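Local coordinates for protein phosphosugar isomerase (Escherichia coli O6:H1, PDB 5UQI) that binds arabinose-5-phosphate in its sugar isomerase domain and probably interconverts it with ribulose-5-phosphate, at residues K11-N16 and A147-L152; K45-G50 and F73-T78; I95-S100 and I121-S126; V139-K144 and T159-V164. All coordinates share one frame; numbering follows the deposited sequence.

Interaction 1 of 4, residues K11-N16 and A147-L152; sequences KHFMHN and ADNLGL
Asn16, on the long N-terminal helix 3-25, meets Ala147 of the loop that leads from strand 137-140 to helix 156-175. The contact shows how a loop of the SIS fold can be fastened to a helix largely through one carbonyl. Following Asn16 outward, CB comes first and packs against CB of Ala147 at 3.7 Å. CG stands anti to the carbonyl carbon (chi1 -76°), which places the amide over one face of the His12 ring, near its rim, with Asn16 CG 4.2 Å from Ala147 O. At the tip, Asn16 ND2 donates to Ala147 O over 3.0 Å; the bond is bent, 144° at the hydrogen, although the acceptor lies almost in the plane of the amide. Phe13 offers the same oxygen the edge of its ring, with CD1 3.4 Å from Ala147 O, so the carbonyl is flanked by an aromatic C-H as well as an N-H. Asp148 turns away from the helix, and its carboxylate accepts from the backbone N-H groups of Leu152 and Ala153. A bridging water completes the surface seam. It donates to Ala147 O at 2.8 Å, giving that oxygen a second hydrogen bond. The same water sits in the ring plane at the edge of His12, 2.9 Å from NE2. Its other donated bond runs to Asn149 OD1, at 2.6 Å.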
loop_
_atom_site.group_PDB
_atom_site.type_symbol
_atom_site.label_atom_id
_atom_site.label_comp_id
_atom_site.label_asym_id
_atom_site.label_seq_id
_atom_site.Cartn_x
_atom_site.Cartn_y
_atom_site.Cartn_z
ATOM N N LYS A 11 20.932 15.167 0.820
ATOM C CA LYS A 11 19.757 15.945 1.206
ATOM C C LYS A 11 18.866 16.280 0.006
ATOM O O LYS A 11 17.661 16.390 0.204
ATOM C CB LYS A 11 20.156 17.237 1.967
ATOM C CG LYS A 11 20.737 16.926 3.326
ATOM C CD LYS A 11 21.130 18.231 4.046
ATOM C CE LYS A 11 21.580 17.866 5.444
ATOM N NZ LYS A 11 21.622 19.107 6.264
ATOM N N HIS A 12 19.439 16.407 -1.202
ATOM C CA HIS A 12 18.664 16.681 -2.429
ATOM C C HIS A 12 17.660 15.506 -2.626
ATOM O O HIS A 12 16.466 15.713 -2.842
ATOM C CB HIS A 12 19.599 16.846 -3.660
ATOM C CG HIS A 12 18.900 16.719 -4.989
ATOM N ND1 HIS A 12 18.106 17.724 -5.512
ATOM C CD2 HIS A 12 18.846 15.696 -5.885
ATOM C CE1 HIS A 12 17.609 17.332 -6.673
ATOM N NE2 HIS A 12 18.043 16.108 -6.925
ATOM N N PHE A 13 18.166 14.275 -2.489
ATOM C CA PHE A 13 17.281 13.149 -2.768
ATOM C C PHE A 13 16.227 13.042 -1.672
ATOM O O PHE A 13 15.067 12.711 -1.947
ATOM C CB PHE A 13 18.091 11.866 -2.892
ATOM C CG PHE A 13 18.971 11.812 -4.127
ATOM C CD1 PHE A 13 18.433 11.897 -5.412
ATOM C CD2 PHE A 13 20.343 11.660 -3.998
ATOM C CE1 PHE A 13 19.264 11.850 -6.560
ATOM C CE2 PHE A 13 21.169 11.570 -5.146
ATOM C CZ PHE A 13 20.644 11.690 -6.423
ATOM N N MET A 14 16.637 13.251 -0.415
ATOM C CA MET A 14 15.694 13.256 0.707
ATOM C C MET A 14 14.616 14.289 0.530
ATOM O O MET A 14 13.443 14.026 0.771
ATOM C CB MET A 14 16.411 13.451 2.077
ATOM C CG MET A 14 17.453 12.394 2.374
ATOM S SD MET A 14 18.025 12.664 4.073
ATOM C CE MET A 14 16.592 12.350 5.097
ATOM N N HIS A 15 15.040 15.472 0.060
ATOM C CA HIS A 15 14.085 16.528 -0.145
ATOM C C HIS A 15 13.066 16.197 -1.254
ATOM O O HIS A 15 11.877 16.539 -1.080
ATOM C CB HIS A 15 14.866 17.814 -0.488
ATOM C CG HIS A 15 13.988 18.967 -0.853
ATOM N ND1 HIS A 15 13.240 19.664 0.072
ATOM C CD2 HIS A 15 13.740 19.537 -2.055
ATOM C CE1 HIS A 15 12.555 20.608 -0.552
ATOM N NE2 HIS A 15 12.853 20.565 -1.837
ATOM N N ASN A 16 13.510 15.505 -2.326
ATOM C CA ASN A 16 12.581 15.092 -3.383
ATOM C C ASN A 16 11.498 14.197 -2.750
ATOM O O ASN A 16 10.303 14.309 -3.084
ATOM C CB ASN A 16 13.299 14.316 -4.499
ATOM C CG ASN A 16 14.083 15.237 -5.405
ATOM O OD1 ASN A 16 13.951 16.461 -5.282
ATOM N ND2 ASN A 16 14.869 14.678 -6.315
ATOM N N ALA A 147 12.743 10.158 -7.303
ATOM C CA ALA A 147 13.746 11.088 -6.768
ATOM C C ALA A 147 15.010 11.118 -7.611
ATOM O O ALA A 147 15.780 12.073 -7.501
ATOM C CB ALA A 147 14.068 10.735 -5.302
ATOM N N ASP A 148 15.230 10.103 -8.448
ATOM C CA ASP A 148 16.498 10.010 -9.206
ATOM C C ASP A 148 16.401 10.890 -10.465
ATOM O O ASP A 148 15.292 11.214 -10.899
ATOM C CB ASP A 148 16.857 8.547 -9.564
ATOM C CG ASP A 148 15.742 7.801 -10.328
ATOM O OD1 ASP A 148 14.546 7.908 -9.939
ATOM O OD2 ASP A 148 16.080 7.092 -11.343
ATOM N N ASN A 149 17.535 11.266 -11.061
ATOM C CA ASN A 149 17.484 12.149 -12.248
ATOM C C ASN A 149 16.728 11.520 -13.411
ATOM O O ASN A 149 15.967 12.211 -14.103
ATOM C CB ASN A 149 18.876 12.626 -12.654
ATOM C CG ASN A 149 19.446 13.658 -11.678
ATOM O OD1 ASN A 149 19.107 13.683 -10.474
ATOM N ND2 ASN A 149 20.335 14.514 -12.188
ATOM N N LEU A 150 16.913 10.209 -13.577
ATOM C CA LEU A 150 16.219 9.389 -14.572
ATOM C C LEU A 150 14.714 9.208 -14.288
ATOM O O LEU A 150 13.930 8.968 -15.224
ATOM C CB LEU A 150 16.883 8.005 -14.625
ATOM C CG LEU A 150 18.402 7.855 -14.844
ATOM C CD1 LEU A 150 18.953 6.564 -14.207
ATOM C CD2 LEU A 150 18.700 7.935 -16.342
ATOM N N GLY A 151 14.320 9.297 -13.012
ATOM C CA GLY A 151 12.907 9.203 -12.594
ATOM C C GLY A 151 12.399 7.771 -12.662
ATOM O O GLY A 151 11.182 7.526 -12.835
ATOM N N LEU A 152 13.329 6.826 -12.486
ATOM C CA LEU A 152 13.064 5.397 -12.685
ATOM C C LEU A 152 13.005 4.593 -11.390
ATOM O O LEU A 152 12.313 3.583 -11.354
ATOM C CB LEU A 152 14.172 4.807 -13.546
ATOM C CG LEU A 152 14.217 5.216 -15.025
ATOM C CD1 LEU A 152 15.461 4.602 -15.659
ATOM C CD2 LEU A 152 12.942 4.837 -15.773
HETATM O O HOH W 1 17.100 14.170 -8.825
#

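Interaction 2 of 4, residues K45-G50 and F73-T78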
loop_
_atom_site.group_PDB
_atom_site.type_symbol
_atom_site.label_atom_id
_atom_site.label_comp_id
_atom_site.label_asym_id
_atom_site.label_seq_id
_atom_site.Cartn_x
_atom_site.Cartn_y
_atom_site.Cartn_z
ATOM N N LYS A 45 -9.160 -11.212 7.138
ATOM C CA LYS A 45 -7.897 -10.512 7.160
ATOM C C LYS A 45 -7.781 -9.552 5.980
ATOM O O LYS A 45 -8.443 -9.742 4.960
ATOM C CB LYS A 45 -6.785 -11.555 7.057
ATOM C CG LYS A 45 -6.877 -12.499 8.287
ATOM C CD LYS A 45 -5.566 -13.170 8.641
ATOM C CE LYS A 45 -5.829 -14.412 9.453
ATOM N NZ LYS A 45 -6.114 -14.067 10.861
ATOM N N VAL A 46 -6.967 -8.505 6.142
ATOM C CA VAL A 46 -6.602 -7.620 5.045
ATOM C C VAL A 46 -5.369 -8.207 4.361
ATOM O O VAL A 46 -4.332 -8.325 4.984
ATOM C CB VAL A 46 -6.357 -6.158 5.517
ATOM C CG1 VAL A 46 -5.913 -5.257 4.378
ATOM C CG2 VAL A 46 -7.613 -5.619 6.244
ATOM N N VAL A 47 -5.528 -8.597 3.099
ATOM C CA VAL A 47 -4.409 -9.301 2.409
ATOM C C VAL A 47 -3.808 -8.321 1.456
ATOM O O VAL A 47 -4.480 -7.800 0.554
ATOM C CB VAL A 47 -4.914 -10.522 1.659
ATOM C CG1 VAL A 47 -3.754 -11.190 0.912
ATOM C CG2 VAL A 47 -5.596 -11.488 2.609
ATOM N N PHE A 48 -2.510 -8.024 1.657
ATOM C CA PHE A 48 -1.813 -7.092 0.763
ATOM C C PHE A 48 -1.076 -7.890 -0.302
ATOM O O PHE A 48 -0.423 -8.901 0.021
ATOM C CB PHE A 48 -0.750 -6.273 1.545
ATOM C CG PHE A 48 -1.307 -5.159 2.360
ATOM C CD1 PHE A 48 -1.747 -5.393 3.664
ATOM C CD2 PHE A 48 -1.315 -3.844 1.816
ATOM C CE1 PHE A 48 -2.276 -4.318 4.438
ATOM C CE2 PHE A 48 -1.826 -2.773 2.594
ATOM C CZ PHE A 48 -2.241 -3.010 3.905
ATOM N N ILE A 49 -1.155 -7.407 -1.553
ATOM C CA ILE A 49 -0.480 -8.112 -2.651
ATOM C C ILE A 49 0.320 -7.075 -3.423
ATOM O O ILE A 49 -0.163 -5.967 -3.767
ATOM C CB ILE A 49 -1.544 -8.752 -3.635
ATOM C CG1 ILE A 49 -2.361 -9.786 -2.874
ATOM C CG2 ILE A 49 -0.804 -9.360 -4.838
ATOM C CD1 ILE A 49 -3.393 -10.529 -3.775
ATOM N N GLY A 50 1.580 -7.432 -3.757
ATOM C CA GLY A 50 2.470 -6.542 -4.542
ATOM C C GLY A 50 3.647 -7.366 -5.018
ATOM O O GLY A 50 3.810 -8.527 -4.620
ATOM N N PHE A 73 -1.967 -9.897 6.309
ATOM C CA PHE A 73 -0.702 -10.489 5.909
ATOM C C PHE A 73 -0.481 -10.199 4.411
ATOM O O PHE A 73 -1.352 -9.672 3.729
ATOM C CB PHE A 73 -0.655 -12.034 6.178
ATOM C CG PHE A 73 -1.694 -12.854 5.407
ATOM C CD1 PHE A 73 -3.047 -12.862 5.775
ATOM C CD2 PHE A 73 -1.292 -13.632 4.292
ATOM C CE1 PHE A 73 -3.966 -13.627 5.041
ATOM C CE2 PHE A 73 -2.206 -14.416 3.542
ATOM C CZ PHE A 73 -3.560 -14.409 3.923
ATOM N N PHE A 74 0.727 -10.540 3.960
ATOM C CA PHE A 74 1.163 -10.243 2.613
ATOM C C PHE A 74 1.233 -11.504 1.784
ATOM O O PHE A 74 1.727 -12.554 2.246
ATOM C CB PHE A 74 2.594 -9.638 2.740
ATOM C CG PHE A 74 3.285 -9.518 1.393
ATOM C CD1 PHE A 74 2.877 -8.553 0.468
ATOM C CD2 PHE A 74 4.367 -10.379 1.062
ATOM C CE1 PHE A 74 3.553 -8.414 -0.776
ATOM C CE2 PHE A 74 5.005 -10.204 -0.222
ATOM C CZ PHE A 74 4.604 -9.251 -1.105
ATOM N N VAL A 75 0.790 -11.371 0.501
ATOM C CA VAL A 75 0.940 -12.430 -0.514
ATOM C C VAL A 75 1.621 -11.798 -1.685
ATOM O O VAL A 75 1.159 -10.796 -2.263
ATOM C CB VAL A 75 -0.430 -12.986 -0.924
ATOM C CG1 VAL A 75 -0.254 -13.928 -2.115
ATOM C CG2 VAL A 75 -1.073 -13.753 0.234
ATOM N N HIS A 76 2.765 -12.369 -2.075
ATOM C CA HIS A 76 3.456 -11.836 -3.267
ATOM C C HIS A 76 2.674 -12.106 -4.523
ATOM O O HIS A 76 2.098 -13.172 -4.667
ATOM C CB HIS A 76 4.830 -12.530 -3.305
ATOM C CG HIS A 76 5.744 -11.979 -4.351
ATOM N ND1 HIS A 76 5.708 -12.453 -5.664
ATOM C CD2 HIS A 76 6.705 -11.025 -4.311
ATOM C CE1 HIS A 76 6.608 -11.790 -6.373
ATOM N NE2 HIS A 76 7.263 -10.963 -5.565
ATOM N N GLY A 77 2.648 -11.120 -5.437
ATOM C CA GLY A 77 1.761 -11.263 -6.628
ATOM C C GLY A 77 2.115 -12.466 -7.506
ATOM O O GLY A 77 1.236 -13.145 -8.061
ATOM N N THR A 78 3.405 -12.815 -7.641
ATOM C CA THR A 78 3.754 -14.031 -8.401
ATOM C C THR A 78 3.447 -15.265 -7.629
ATOM O O THR A 78 2.907 -16.224 -8.165
ATOM C CB THR A 78 5.282 -14.032 -8.719
ATOM O OG1 THR A 78 5.446 -12.980 -9.685
ATOM C CG2 THR A 78 5.739 -15.344 -9.354
#
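Val47 and Phe73 face each other across two parallel strands of the SIS sheet, and their side chains lie next to one another, pointing the same way. Phe73 has CG between the backbone N and the carbonyl carbon (chi1 62°). That swings the ring back over the neighbouring strand: CE1 comes to 3.6 Å from Val47 CG2, while CD1 meets Lys45 CD at 3.8 Å. The lysine chain crosses the phenylalanine at about a right angle, lending its methylene groups to the ring before bending at chi4. Further along the same face, Val47 CG1 touches Val75 CG2 at 3.8 Å. The other face belongs to Phe48 and Phe74. Phe74 sets CG opposite its backbone N (chi1 169°), and its ring reaches along the strand 46-50, with CD1 3.3 Å from Phe48 O and CZ 3.7 Å from Gly50 O. Backbone ladder bonds join the strands, Phe48 N to Phe73 O and Val75 N to Phe48 O among them. The ladder ends where helix 77-84 begins: Gly77 N donates to Gly50 O at 3.0 Å, approaching from well above the carbonyl plane, and Gly77 CA lies 3.7 Å from Ile49 CG2. Gly50 N is buried here without a partner. The pair closes the beta-alpha-beta unit of strand 46-50, helix 52-67 and strand 72-76. Phe48 and Phe74 pack on that helix, Val75 rests on helix 77-84, and strand 93-97 flanks strand 46-50 on its other edge.

Interaction 3 of 4, residues I95-S100 and I121-S126; sequences ILISNS and ISFTRS. With A5P (arabinose-5-phosphate), chain B.
Ile95 plants its CG2 methyl squarely on the Phe123 ring, 3.8 Å from the centroid and only 8° off the ring normal, a CH-pi contact at the heart of the parallel SIS sheet. Ile97 CG1 approaches the same ring obliquely, and Ile95 lies alongside Ile121, both pointing the same way. Beneath these side chains run straight ladder bonds from Leu96, Phe123 and Ser98. Past the strand ends the contact changes character. Arg125 N still donates to Asn99 O at 2.9 Å, but the side chains are held more loosely: Arg125 NH1 makes a weak 3.4 Å bond to Asn99 OD1, with amide and guanidinium planes nearly perpendicular. Ser100 CA sits over the guanidinium face, 3.8 Å from Arg125 CZ. On this outer side a water donates to Ser100 O and accepts from Arg125 NE. Segment 95-100 also grips arabinose-5-phosphate. Asn99 N donates to O1P of the ligand at 2.8 Å. Ser100 OG lies between its backbone N and carbonyl carbon (chi1 66°), which turns it to O2P, the oxygen its own N-H also serves. Ser98 OG donates to O3P and accepts from Gly101 N, which helps fix the hydroxyl. Lys53 N, Ser54 OG and Thr103 OG1 also bond the ligand. From Ser98, Asn99 and Ser100 the phosphate thus receives neutral N-H and O-H donors, which would probably stabilise its negative charge.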
loop_
_atom_site.group_PDB
_atom_site.type_symbol
_atom_site.label_atom_id
_atom_site.label_comp_id
_atom_site.label_asym_id
_atom_site.label_seq_id
_atom_site.Cartn_x
_atom_site.Cartn_y
_atom_site.Cartn_z
ATOM N N ILE A 95 -5.886 -5.735 -0.754
ATOM C CA ILE A 95 -5.365 -4.471 -1.223
ATOM C C ILE A 95 -4.236 -4.800 -2.171
ATOM O O ILE A 95 -3.242 -5.422 -1.766
ATOM C CB ILE A 95 -4.818 -3.585 -0.069
ATOM C CG1 ILE A 95 -5.967 -3.216 0.908
ATOM C CG2 ILE A 95 -4.124 -2.372 -0.599
ATOM C CD1 ILE A 95 -5.535 -2.399 2.145
ATOM N N LEU A 96 -4.350 -4.401 -3.423
ATOM C CA LEU A 96 -3.285 -4.655 -4.383
ATOM C C LEU A 96 -2.528 -3.356 -4.635
ATOM O O LEU A 96 -3.116 -2.312 -4.957
ATOM C CB LEU A 96 -3.858 -5.127 -5.729
ATOM C CG LEU A 96 -4.636 -6.441 -5.576
ATOM C CD1 LEU A 96 -6.174 -6.216 -5.607
ATOM C CD2 LEU A 96 -4.212 -7.477 -6.614
ATOM N N ILE A 97 -1.199 -3.370 -4.473
ATOM C CA ILE A 97 -0.369 -2.170 -4.581
ATOM C C ILE A 97 0.467 -2.240 -5.816
ATOM O O ILE A 97 1.211 -3.207 -6.027
ATOM C CB ILE A 97 0.557 -2.004 -3.314
ATOM C CG1 ILE A 97 -0.293 -1.894 -2.057
ATOM C CG2 ILE A 97 1.431 -0.746 -3.542
ATOM C CD1 ILE A 97 0.585 -1.646 -0.797
ATOM N N SER A 98 0.292 -1.257 -6.687
ATOM C CA SER A 98 1.113 -1.156 -7.891
ATOM C C SER A 98 1.179 0.317 -8.297
ATOM O O SER A 98 0.141 0.931 -8.562
ATOM C CB SER A 98 0.456 -1.946 -9.044
ATOM O OG SER A 98 1.086 -1.688 -10.308
ATOM N N ASN A 99 2.376 0.889 -8.329
ATOM C CA ASN A 99 2.444 2.327 -8.599
ATOM C C ASN A 99 1.850 2.630 -9.993
ATOM O O ASN A 99 0.969 3.512 -10.139
ATOM C CB ASN A 99 3.872 2.840 -8.433
ATOM C CG ASN A 99 3.990 4.332 -8.789
ATOM O OD1 ASN A 99 4.721 4.678 -9.710
ATOM N ND2 ASN A 99 3.223 5.188 -8.124
ATOM N N SER A 100 2.305 1.900 -10.999
ATOM C CA SER A 100 1.751 2.136 -12.341
ATOM C C SER A 100 0.315 1.646 -12.467
ATOM O O SER A 100 -0.466 2.190 -13.285
ATOM C CB SER A 100 2.568 1.396 -13.387
ATOM O OG SER A 100 2.477 -0.035 -13.253
ATOM N N ILE A 121 -9.269 -3.653 -3.360
ATOM C CA ILE A 121 -8.877 -2.265 -3.253
ATOM C C ILE A 121 -7.549 -2.132 -3.981
ATOM O O ILE A 121 -6.701 -3.007 -3.835
ATOM C CB ILE A 121 -8.650 -1.927 -1.741
ATOM C CG1 ILE A 121 -10.018 -2.027 -1.024
ATOM C CG2 ILE A 121 -8.044 -0.533 -1.566
ATOM C CD1 ILE A 121 -9.824 -2.006 0.488
ATOM N N SER A 122 -7.354 -1.078 -4.747
ATOM C CA SER A 122 -6.066 -0.831 -5.367
ATOM C C SER A 122 -5.431 0.442 -4.828
ATOM O O SER A 122 -6.118 1.413 -4.538
ATOM C CB SER A 122 -6.110 -0.751 -6.907
ATOM O OG SER A 122 -7.001 0.373 -7.289
ATOM N N PHE A 123 -4.095 0.426 -4.654
ATOM C CA PHE A 123 -3.355 1.648 -4.433
ATOM C C PHE A 123 -2.473 1.848 -5.641
ATOM O O PHE A 123 -1.502 1.060 -5.860
ATOM C CB PHE A 123 -2.397 1.450 -3.207
ATOM C CG PHE A 123 -3.038 1.450 -1.813
ATOM C CD1 PHE A 123 -4.410 1.409 -1.573
ATOM C CD2 PHE A 123 -2.179 1.375 -0.674
ATOM C CE1 PHE A 123 -4.924 1.420 -0.287
ATOM C CE2 PHE A 123 -2.706 1.334 0.617
ATOM C CZ PHE A 123 -4.064 1.388 0.825
ATOM N N THR A 124 -2.728 2.881 -6.475
ATOM C CA THR A 124 -1.977 3.140 -7.713
ATOM C C THR A 124 -1.885 4.641 -7.901
ATOM O O THR A 124 -2.603 5.367 -7.201
ATOM C CB THR A 124 -2.623 2.514 -8.989
ATOM O OG1 THR A 124 -3.742 3.325 -9.432
ATOM C CG2 THR A 124 -3.132 1.049 -8.740
ATOM N N ARG A 125 -1.113 5.045 -8.889
ATOM C CA ARG A 125 -0.964 6.459 -9.148
ATOM C C ARG A 125 -2.126 7.006 -9.967
ATOM O O ARG A 125 -2.131 8.227 -10.219
ATOM C CB ARG A 125 0.378 6.705 -9.827
ATOM C CG ARG A 125 0.440 6.417 -11.285
ATOM C CD ARG A 125 1.872 6.617 -11.806
ATOM N NE ARG A 125 1.919 6.050 -13.127
ATOM C CZ ARG A 125 2.987 5.489 -13.699
ATOM N NH1 ARG A 125 4.132 5.383 -13.026
ATOM N NH2 ARG A 125 2.893 4.995 -14.941
ATOM N N SER A 126 -3.034 6.154 -10.414
ATOM C CA SER A 126 -4.132 6.606 -11.340
ATOM C C SER A 126 -5.369 5.762 -11.317
ATOM O O SER A 126 -5.303 4.531 -11.564
ATOM C CB SER A 126 -3.611 6.580 -12.773
ATOM O OG SER A 126 -4.653 6.984 -13.718
HETATM C C1 A5P B . 10.806 -1.805 -9.931
HETATM O O1 A5P B . 11.112 -0.717 -9.675
HETATM C C2 A5P B . 10.047 -2.527 -8.914
HETATM O O2 A5P B . 10.687 -2.641 -7.683
HETATM C C3 A5P B . 8.765 -1.812 -8.918
HETATM O O3 A5P B . 8.241 -1.540 -7.613
HETATM C C4 A5P B . 8.084 -2.923 -9.675
HETATM O O4 A5P B . 8.459 -2.881 -11.041
HETATM C C5 A5P B . 6.592 -2.879 -9.553
HETATM O O5 A5P B . 6.138 -1.724 -10.153
HETATM P P A5P B . 4.670 -1.277 -9.711
HETATM O O1P A5P B . 4.725 -0.602 -8.330
HETATM O O2P A5P B . 4.296 -0.221 -10.879
HETATM O O3P A5P B . 3.859 -2.468 -9.611
HETATM O O HOH W 2 -0.475 4.520 -14.678
#

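Interaction 4 of 4, residues V139-K144 and T159-V164; sequences VEIPVK and TVVLVV
Ile141 meets Val160, Val161 and Val164 through aliphatic carbons alone, so the flat group that matters is a neighbour, the ring of Phe123. Ile141 lies on the side of that ring opposite Ile95, with its CD1 3.9 Å from Phe123 CG. Val161 comes in beyond the rim, its CG1 4.1 Å from Phe123 CD2. Between the two segments, the isoleucine does most of the work. Its CG1 stands anti to the carbonyl carbon (chi1 -57°) and chi2 is extended (178°), which carries CD1 toward Val161 and Val164 while CG2 turns to Val160. CD1 thus reaches Val164 CG1 at 3.9 Å and Val161 CG2 at 4.2 Å, whereas CG2 presses on Val160 CG1 at 3.4 Å, closer than ordinary van der Waals contact. Against both Val160 and Val164, the side chain slides past in the opposing sense, methyl beside methyl. These valines are one helical turn apart, and Ile141 spans the interval between them. Val143 adds a more distant touch, its CG2 4.3 Å from Val160 CB. The contact is purely apolar and largely buried: the chain just past the edge strand 137-140 packs on helix 156-175, which covers the Phe123 side of the sheet. Ile141 still shares a backbone hydrogen bond with Thr124 of strand 120-124. Helix 3-25 packs alongside the same valines: Val160 touches Ala20 and Val24, Val164 touches Val24, and Phe32 of helix 32-41 also meets Val164.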
loop_
_atom_site.group_PDB
_atom_site.type_symbol
_atom_site.label_atom_id
_atom_site.label_comp_id
_atom_site.label_asym_id
_atom_site.label_seq_id
_atom_site.Cartn_x
_atom_site.Cartn_y
_atom_site.Cartn_z
ATOM N N VAL A 139 -7.923 3.621 -4.884
ATOM C CA VAL A 139 -7.387 4.696 -4.110
ATOM C C VAL A 139 -6.240 5.260 -4.926
ATOM O O VAL A 139 -5.251 4.540 -5.259
ATOM C CB VAL A 139 -6.858 4.171 -2.760
ATOM C CG1 VAL A 139 -6.213 5.297 -1.986
ATOM C CG2 VAL A 139 -7.965 3.535 -1.962
ATOM N N GLU A 140 -6.298 6.543 -5.257
ATOM C CA GLU A 140 -5.304 7.148 -6.136
ATOM C C GLU A 140 -4.291 7.846 -5.222
ATOM O O GLU A 140 -4.655 8.652 -4.335
ATOM C CB GLU A 140 -5.963 8.107 -7.151
ATOM C CG GLU A 140 -5.007 8.737 -8.142
ATOM C CD GLU A 140 -5.764 9.601 -9.165
ATOM O OE1 GLU A 140 -6.023 10.750 -8.776
ATOM O OE2 GLU A 140 -6.153 9.163 -10.288
ATOM N N ILE A 141 -3.028 7.443 -5.346
ATOM C CA ILE A 141 -1.950 8.036 -4.555
ATOM C C ILE A 141 -1.019 8.650 -5.595
ATOM O O ILE A 141 -0.126 7.970 -6.105
ATOM C CB ILE A 141 -1.214 6.974 -3.726
ATOM C CG1 ILE A 141 -2.238 6.240 -2.816
ATOM C CG2 ILE A 141 -0.074 7.667 -2.936
ATOM C CD1 ILE A 141 -1.686 5.123 -1.957
ATOM N N PRO A 142 -1.229 9.945 -5.903
ATOM C CA PRO A 142 -0.513 10.573 -7.005
ATOM C C PRO A 142 0.987 10.742 -6.666
ATOM O O PRO A 142 1.347 11.155 -5.545
ATOM C CB PRO A 142 -1.231 11.928 -7.153
ATOM C CG PRO A 142 -1.694 12.245 -5.768
ATOM C CD PRO A 142 -1.957 10.932 -5.074
ATOM N N VAL A 143 1.829 10.353 -7.610
ATOM C CA VAL A 143 3.266 10.527 -7.497
ATOM C C VAL A 143 3.748 11.054 -8.844
ATOM O O VAL A 143 3.697 10.342 -9.845
ATOM C CB VAL A 143 3.995 9.202 -7.138
ATOM C CG1 VAL A 143 5.509 9.442 -7.017
ATOM C CG2 VAL A 143 3.412 8.558 -5.860
ATOM N N LYS A 144 4.200 12.300 -8.829
ATOM C CA LYS A 144 4.662 13.068 -10.001
ATOM C C LYS A 144 5.875 12.475 -10.722
ATOM O O LYS A 144 5.894 12.351 -11.963
ATOM C CB LYS A 144 4.980 14.529 -9.566
ATOM C CG LYS A 144 5.325 14.756 -8.062
ATOM C CD LYS A 144 6.790 14.458 -7.630
ATOM C CE LYS A 144 7.168 15.076 -6.270
ATOM N NZ LYS A 144 8.597 14.903 -5.822
ATOM N N THR A 159 7.966 5.443 -0.867
ATOM C CA THR A 159 7.869 6.155 0.392
ATOM C C THR A 159 6.487 6.751 0.563
ATOM O O THR A 159 5.975 6.664 1.645
ATOM C CB THR A 159 8.940 7.276 0.517
ATOM O OG1 THR A 159 10.215 6.596 0.613
ATOM C CG2 THR A 159 8.725 8.198 1.756
ATOM N N VAL A 160 5.879 7.327 -0.500
ATOM C CA VAL A 160 4.558 7.904 -0.313
ATOM C C VAL A 160 3.517 6.843 0.094
ATOM O O VAL A 160 2.644 7.076 0.965
ATOM C CB VAL A 160 4.104 8.598 -1.618
ATOM C CG1 VAL A 160 2.694 9.066 -1.459
ATOM C CG2 VAL A 160 4.996 9.820 -1.850
ATOM N N VAL A 161 3.539 5.688 -0.588
ATOM C CA VAL A 161 2.617 4.613 -0.276
ATOM C C VAL A 161 2.837 4.124 1.184
ATOM O O VAL A 161 1.856 3.841 1.894
ATOM C CB VAL A 161 2.758 3.440 -1.266
ATOM C CG1 VAL A 161 1.774 2.357 -0.865
ATOM C CG2 VAL A 161 2.341 3.959 -2.611
ATOM N N LEU A 162 4.100 4.090 1.620
ATOM C CA LEU A 162 4.336 3.675 3.019
ATOM C C LEU A 162 3.719 4.669 3.994
ATOM O O LEU A 162 3.064 4.268 4.947
ATOM C CB LEU A 162 5.861 3.583 3.286
ATOM C CG LEU A 162 6.273 3.282 4.740
ATOM C CD1 LEU A 162 5.742 1.930 5.201
ATOM C CD2 LEU A 162 7.793 3.290 4.785
ATOM N N VAL A 163 3.913 5.964 3.731
ATOM C CA VAL A 163 3.356 6.964 4.655
ATOM C C VAL A 163 1.827 6.933 4.667
ATOM O O VAL A 163 1.204 6.927 5.740
ATOM C CB VAL A 163 3.877 8.366 4.267
ATOM C CG1 VAL A 163 3.224 9.448 5.112
ATOM C CG2 VAL A 163 5.388 8.418 4.503
ATOM N N VAL A 164 1.238 6.829 3.462
ATOM C CA VAL A 164 -0.219 6.729 3.364
ATOM C C VAL A 164 -0.752 5.489 4.118
ATOM O O VAL A 164 -1.674 5.559 4.944
ATOM C CB VAL A 164 -0.639 6.677 1.873
ATOM C CG1 VAL A 164 -2.064 6.164 1.746
ATOM C CG2 VAL A 164 -0.456 8.057 1.227
#

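Interactions 2, 3 and 4 share one five-stranded parallel sheet, ordered 72-76, 46-50, 93-97, 120-124, 137-140, and together run across its full width. Interactions 2 and 3 have centres 12 Å apart and are joined by the neighbouring strands 46-50 and 93-97; interactions 3 and 4, 9 Å apart, meet through strands 120-124 and 137-140. They follow one another along the chain in that order. Interaction 1 lies at the periphery, its centre about 28 Å from that of interaction 2, and its segments enclose interactions 2 and 3 in sequence but alternate with those of interaction 4, which it touches. The N-terminal helix is thereby tied to the domain whose strand-end loops hold the sugar phosphate.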